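Local coordinates for peroxin 22 (Pichia angusta, PDB 5NKZ), which is probably involved in peroxisome biogenesis and, through its soluble domain, forms a complex with the ubiquitin-conjugating enzyme Pex4p, at residues S33-Q38 and N102-G107; I58-V63 and R85-I90. One frame throughout, in Å; residues are numbered along the deposited sequence.

Contact 1 of 2, residues S33-Q38 and N102-G107; sequences SLVLTQ and NLITLG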
loop_
_atom_site.group_PDB
_atom_site.type_symbol
_atom_site.label_atom_id
_atom_site.label_comp_id
_atom_site.label_asym_id
_atom_site.label_seq_id
_atom_site.Cartn_x
_atom_site.Cartn_y
_atom_site.Cartn_z
ATOM N N SER C 33 -9.636 -13.609 6.146
ATOM C CA SER C 33 -8.814 -14.002 5.008
ATOM C C SER C 33 -9.160 -15.437 4.651
ATOM O O SER C 33 -9.074 -16.327 5.494
ATOM C CB SER C 33 -7.294 -13.859 5.305
ATOM O OG SER C 33 -6.863 -12.495 5.325
ATOM N N LEU C 34 -9.526 -15.683 3.404
ATOM C CA LEU C 34 -9.931 -17.015 3.012
ATOM C C LEU C 34 -8.999 -17.567 1.980
ATOM O O LEU C 34 -8.950 -17.033 0.875
ATOM C CB LEU C 34 -11.367 -16.946 2.446
ATOM C CG LEU C 34 -12.016 -18.239 1.928
ATOM C CD1 LEU C 34 -11.943 -19.330 2.992
ATOM C CD2 LEU C 34 -13.444 -17.938 1.495
ATOM N N VAL C 35 -8.265 -18.621 2.295
ATOM C CA VAL C 35 -7.374 -19.172 1.276
ATOM C C VAL C 35 -7.974 -20.429 0.724
ATOM O O VAL C 35 -8.263 -21.391 1.470
ATOM C CB VAL C 35 -5.844 -19.318 1.680
ATOM C CG1 VAL C 35 -5.482 -18.374 2.824
ATOM C CG2 VAL C 35 -5.406 -20.750 2.017
ATOM N N LEU C 36 -8.134 -20.389 -0.600
ATOM C CA LEU C 36 -8.767 -21.447 -1.379
ATOM C C LEU C 36 -7.747 -22.156 -2.267
ATOM O O LEU C 36 -7.218 -21.565 -3.194
ATOM C CB LEU C 36 -9.901 -20.872 -2.250
ATOM C CG LEU C 36 -11.002 -20.080 -1.519
ATOM C CD1 LEU C 36 -11.958 -19.398 -2.494
ATOM C CD2 LEU C 36 -11.727 -20.977 -0.532
ATOM N N THR C 37 -7.460 -23.410 -1.945
ATOM C CA THR C 37 -6.952 -24.376 -2.919
ATOM C C THR C 37 -8.105 -24.885 -3.794
ATOM O O THR C 37 -9.254 -24.733 -3.448
ATOM C CB THR C 37 -6.332 -25.596 -2.201
ATOM O OG1 THR C 37 -7.309 -26.200 -1.330
ATOM C CG2 THR C 37 -5.144 -25.181 -1.379
ATOM N N GLN C 38 -7.758 -25.497 -4.929
ATOM C CA GLN C 38 -8.641 -26.383 -5.699
ATOM C C GLN C 38 -9.708 -27.112 -4.864
ATOM O O GLN C 38 -10.891 -26.994 -5.144
ATOM C CB GLN C 38 -7.770 -27.414 -6.429
ATOM C CG GLN C 38 -7.255 -26.906 -7.748
ATOM C CD GLN C 38 -8.023 -27.431 -8.951
ATOM O OE1 GLN C 38 -9.232 -27.712 -8.875
ATOM N NE2 GLN C 38 -7.323 -27.560 -10.081
ATOM N N ASN C 102 -8.638 -16.259 10.038
ATOM C CA ASN C 102 -7.784 -16.730 8.971
ATOM C C ASN C 102 -8.157 -18.157 8.703
ATOM O O ASN C 102 -7.891 -19.022 9.516
ATOM C CB ASN C 102 -6.267 -16.543 9.299
ATOM C CG ASN C 102 -5.826 -15.070 9.314
ATOM O OD1 ASN C 102 -5.490 -14.493 8.260
ATOM N ND2 ASN C 102 -5.831 -14.454 10.493
ATOM N N LEU C 103 -8.820 -18.382 7.579
ATOM C CA LEU C 103 -9.275 -19.704 7.183
ATOM C C LEU C 103 -8.392 -20.258 6.105
ATOM O O LEU C 103 -8.276 -19.664 5.022
ATOM C CB LEU C 103 -10.689 -19.647 6.647
ATOM C CG LEU C 103 -11.689 -18.951 7.539
ATOM C CD1 LEU C 103 -12.968 -18.827 6.721
ATOM C CD2 LEU C 103 -11.869 -19.733 8.838
ATOM N N ILE C 104 -7.833 -21.428 6.389
ATOM C CA ILE C 104 -6.859 -22.060 5.516
ATOM C C ILE C 104 -6.710 -23.522 5.928
ATOM O O ILE C 104 -6.472 -23.798 7.112
ATOM C CB ILE C 104 -5.489 -21.290 5.596
ATOM C CG1 ILE C 104 -4.332 -22.139 5.030
ATOM C CG2 ILE C 104 -5.173 -20.808 7.027
ATOM C CD1 ILE C 104 -3.079 -21.368 4.638
ATOM N N THR C 105 -6.889 -24.460 5.004
ATOM C CA THR C 105 -6.571 -25.852 5.336
ATOM C C THR C 105 -5.125 -26.026 4.940
ATOM O O THR C 105 -4.807 -26.051 3.743
ATOM C CB THR C 105 -7.423 -26.897 4.594
ATOM O OG1 THR C 105 -7.457 -26.553 3.219
ATOM C CG2 THR C 105 -8.832 -26.944 5.115
ATOM N N LEU C 106 -4.255 -26.129 5.941
ATOM C CA LEU C 106 -2.832 -26.348 5.701
ATOM C C LEU C 106 -2.609 -27.731 5.111
ATOM O O LEU C 106 -1.742 -27.891 4.256
ATOM C CB LEU C 106 -2.012 -26.177 6.983
ATOM C CG LEU C 106 -2.048 -24.789 7.648
ATOM C CD1 LEU C 106 -1.654 -24.821 9.125
ATOM C CD2 LEU C 106 -1.168 -23.829 6.896
ATOM N N GLY C 107 -3.407 -28.715 5.544
ATOM C CA GLY C 107 -3.395 -30.071 4.981
ATOM C C GLY C 107 -3.582 -30.189 3.475
ATOM O O GLY C 107 -3.241 -31.217 2.887
#
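The backbone N of Leu-103 donates a hydrogen bond of 2.9 Å to the O of Ser-33. The Leu-103 O in turn accepts from the N of Val-35, also at 2.9 Å. Leu-103 thus uses both its polar backbone atoms to hold two residues of the parallel neighbour. Ser-33 faces Asn-102 on one side of the sheet. Here Asn-102 OD1 lies 3.5 Å from Ser-33 CB. The polar ends turn to other partners: Ser-33 OG bonds to Ser-99 OG, and Asn-102 ND2 is gripped by the O atoms of Ser-99 and Asp-122. On the other side, Leu-34 has CG anti to the backbone N (chi1 179°). This lets its CD1 branch reach Leu-103, 3.9 Å from both CB and CD1. Val-35 and Ile-104 come next along the two segments, on the side of Ser-33. Their side chains cross at a slant, and Val-35 CG2 lies 3.5 Å from Ile-104 CG1. Helix 87-97 covers this side, with Leu-94 against Ser-33, Val-35 and Asn-102. Past the strands, the carboxylate of Asp-40 is hydrogen-bonded to Thr-37 OG1 and Thr-105 OG1 and so joins the two loops. Strands 32-36 and 101-103, first and fourth along the chain, lie side by side in a parallel sheet of order 3-2-1-4-5. This is the point where the strand order reverses in a doubly wound, Rossmann-like alpha/beta fold.

Contact 2 of 2, residues I58-V63 and R85-I90; sequences ILHPSV and RTEESI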
loop_
_atom_site.group_PDB
_atom_site.type_symbol
_atom_site.label_atom_id
_atom_site.label_comp_id
_atom_site.label_asym_id
_atom_site.label_seq_id
_atom_site.Cartn_x
_atom_site.Cartn_y
_atom_site.Cartn_z
ATOM N N ILE C 58 -7.646 -15.519 -1.066
ATOM C CA ILE C 58 -6.309 -15.774 -1.539
ATOM C C ILE C 58 -6.278 -17.111 -2.295
ATOM O O ILE C 58 -6.433 -18.183 -1.701
ATOM C CB ILE C 58 -5.334 -15.740 -0.318
ATOM C CG1 ILE C 58 -5.540 -14.420 0.451
ATOM C CG2 ILE C 58 -3.864 -15.903 -0.740
ATOM C CD1 ILE C 58 -5.070 -14.471 1.878
ATOM N N LEU C 59 -6.062 -17.062 -3.602
ATOM C CA LEU C 59 -6.023 -18.306 -4.395
ATOM C C LEU C 59 -4.636 -18.942 -4.405
ATOM O O LEU C 59 -3.621 -18.272 -4.643
ATOM C CB LEU C 59 -6.495 -18.071 -5.835
ATOM C CG LEU C 59 -7.817 -17.294 -5.913
ATOM C CD1 LEU C 59 -7.970 -16.720 -7.310
ATOM C CD2 LEU C 59 -9.011 -18.148 -5.506
ATOM N N HIS C 60 -4.615 -20.239 -4.137
ATOM C CA HIS C 60 -3.466 -21.100 -4.401
ATOM C C HIS C 60 -3.013 -20.875 -5.849
ATOM O O HIS C 60 -3.814 -20.441 -6.686
ATOM C CB HIS C 60 -3.912 -22.555 -4.217
ATOM C CG HIS C 60 -2.819 -23.511 -3.871
ATOM N ND1 HIS C 60 -2.464 -24.556 -4.695
ATOM C CD2 HIS C 60 -2.048 -23.627 -2.763
ATOM C CE1 HIS C 60 -1.496 -25.253 -4.130
ATOM N NE2 HIS C 60 -1.219 -24.708 -2.957
ATOM N N PRO C 61 -1.728 -21.148 -6.146
ATOM C CA PRO C 61 -1.276 -21.152 -7.542
ATOM C C PRO C 61 -2.129 -22.061 -8.428
ATOM O O PRO C 61 -2.365 -21.723 -9.582
ATOM C CB PRO C 61 0.156 -21.701 -7.457
ATOM C CG PRO C 61 0.601 -21.423 -6.076
ATOM C CD PRO C 61 -0.609 -21.391 -5.213
ATOM N N SER C 62 -2.585 -23.188 -7.881
ATOM C CA SER C 62 -3.434 -24.158 -8.614
ATOM C C SER C 62 -4.702 -23.538 -9.184
ATOM O O SER C 62 -5.173 -23.985 -10.217
ATOM C CB SER C 62 -3.864 -25.322 -7.716
ATOM O OG SER C 62 -4.953 -24.922 -6.893
ATOM N N VAL C 63 -5.247 -22.536 -8.494
ATOM C CA VAL C 63 -6.469 -21.850 -8.917
ATOM C C VAL C 63 -6.162 -20.554 -9.665
ATOM O O VAL C 63 -5.650 -19.607 -9.063
ATOM C CB VAL C 63 -7.350 -21.504 -7.694
ATOM C CG1 VAL C 63 -8.649 -20.836 -8.126
ATOM C CG2 VAL C 63 -7.593 -22.757 -6.856
ATOM N N ARG C 85 1.298 -17.022 -6.526
ATOM C CA ARG C 85 2.050 -17.893 -7.442
ATOM C C ARG C 85 2.934 -18.958 -6.788
ATOM O O ARG C 85 3.288 -19.927 -7.480
ATOM C CB ARG C 85 2.865 -17.061 -8.444
ATOM C CG ARG C 85 1.987 -16.577 -9.606
ATOM C CD ARG C 85 2.692 -16.124 -10.901
ATOM N NE ARG C 85 1.962 -16.674 -12.052
ATOM C CZ ARG C 85 0.705 -16.362 -12.395
ATOM N NH1 ARG C 85 0.009 -15.445 -11.725
ATOM N NH2 ARG C 85 0.129 -16.973 -13.433
ATOM N N THR C 86 3.271 -18.801 -5.501
ATOM C CA THR C 86 3.954 -19.856 -4.719
ATOM C C THR C 86 3.190 -20.096 -3.406
ATOM O O THR C 86 2.621 -19.160 -2.837
ATOM C CB THR C 86 5.440 -19.497 -4.373
ATOM O OG1 THR C 86 5.499 -18.618 -3.233
ATOM C CG2 THR C 86 6.169 -18.846 -5.565
ATOM N N GLU C 87 3.202 -21.326 -2.899
ATOM C CA GLU C 87 2.595 -21.569 -1.593
ATOM C C GLU C 87 3.139 -20.663 -0.470
ATOM O O GLU C 87 2.369 -20.150 0.348
ATOM C CB GLU C 87 2.753 -23.030 -1.201
ATOM C CG GLU C 87 1.743 -23.899 -1.921
ATOM C CD GLU C 87 1.759 -25.332 -1.458
ATOM O OE1 GLU C 87 0.793 -26.064 -1.786
ATOM O OE2 GLU C 87 2.734 -25.744 -0.787
ATOM N N GLU C 88 4.453 -20.448 -0.454
ATOM C CA GLU C 88 5.069 -19.591 0.549
ATOM C C GLU C 88 4.384 -18.232 0.560
ATOM O O GLU C 88 3.965 -17.737 1.614
ATOM C CB GLU C 88 6.556 -19.420 0.271
ATOM C CG GLU C 88 7.314 -18.936 1.497
ATOM C CD GLU C 88 8.747 -18.565 1.205
ATOM O OE1 GLU C 88 9.313 -17.769 1.992
ATOM O OE2 GLU C 88 9.305 -19.086 0.207
ATOM N N SER C 89 4.213 -17.651 -0.629
ATOM C CA SER C 89 3.581 -16.338 -0.737
ATOM C C SER C 89 2.295 -16.217 0.048
ATOM O O SER C 89 1.970 -15.115 0.507
ATOM C CB SER C 89 3.300 -15.979 -2.182
ATOM O OG SER C 89 4.417 -16.304 -2.960
ATOM N N ILE C 90 1.556 -17.336 0.191
ATOM C CA ILE C 90 0.273 -17.340 0.918
ATOM C C ILE C 90 0.481 -16.680 2.265
ATOM O O ILE C 90 -0.167 -15.680 2.579
ATOM C CB ILE C 90 -0.310 -18.760 1.077
ATOM C CG1 ILE C 90 -0.773 -19.307 -0.278
ATOM C CG2 ILE C 90 -1.487 -18.791 2.058
ATOM C CD1 ILE C 90 -0.831 -20.833 -0.298
#
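Glu-87 reaches the imidazole edge of His-60, where its OE1 accepts a 2.7 Å hydrogen bond from NE2 (N-H...O angle 155°). The oxygen sits only 2° out of the ring plane and meets the N-H with its anti lone pair. The carboxylate itself is turned 58° against the ring. Glu-87 is extended beyond CG, which carries its carboxylate across to the imidazole. Both oxygens have further donors: OE1 also accepts from Glu-110 N, and OE2 from Met-111 N. These bonds fix the rotation of the carboxylate, which can then position the ring. The other ring nitrogen, ND1, makes a weak bond of 3.3 Å to Ser-62 OG. Ile-90 closes the buried side. Its CD1 meets His-60 CD2 at 3.9 Å, obliquely to the ring, and Ile-90 also packs on Val-35. Towards the surface no side-chain bond crosses between the two segments, and the proline ring lies against backbone. Pro-61 CG rests 3.4 Å from Arg-85 O, while the Arg-85 side chain starts away from the proline and ends exposed. Just ahead of the helix, Thr-86 OG1 donates to Ser-89 OG at 2.6 Å. This outer side faces the partner enzyme: an acidic side chain of that chain accepts from Arg-85 N, and another such bond is made by Ser-89 OG. The histidine-carboxylate bond thus links the loop after strand 55-59 to the first turn of helix 87-97, the helix of a beta-alpha-beta crossover that runs from strand 81-83 to strand 101-103.

Contact 1 is buried in the core, its centre about 5 Å from the centre of the chain. Contact 2 is partly buried, its centre about 9 Å from that point, and reaches the bound enzyme. Their centres are about 10 Å apart. Strands 32-36 and 55-59 are neighbours in one sheet, so backbone bonds join the contacts: Leu-34 O lies 2.8 Å from Ile-58 N. Helix 87-97 serves both, since it covers one face of contact 1 and begins in contact 2. The chemistry follows the place. Contact 1 joins strand to strand by backbone bonds and aliphatic packing. Contact 2 joins a loop to a helix start by a polar side-chain bond, with proline and isoleucine packed beside it.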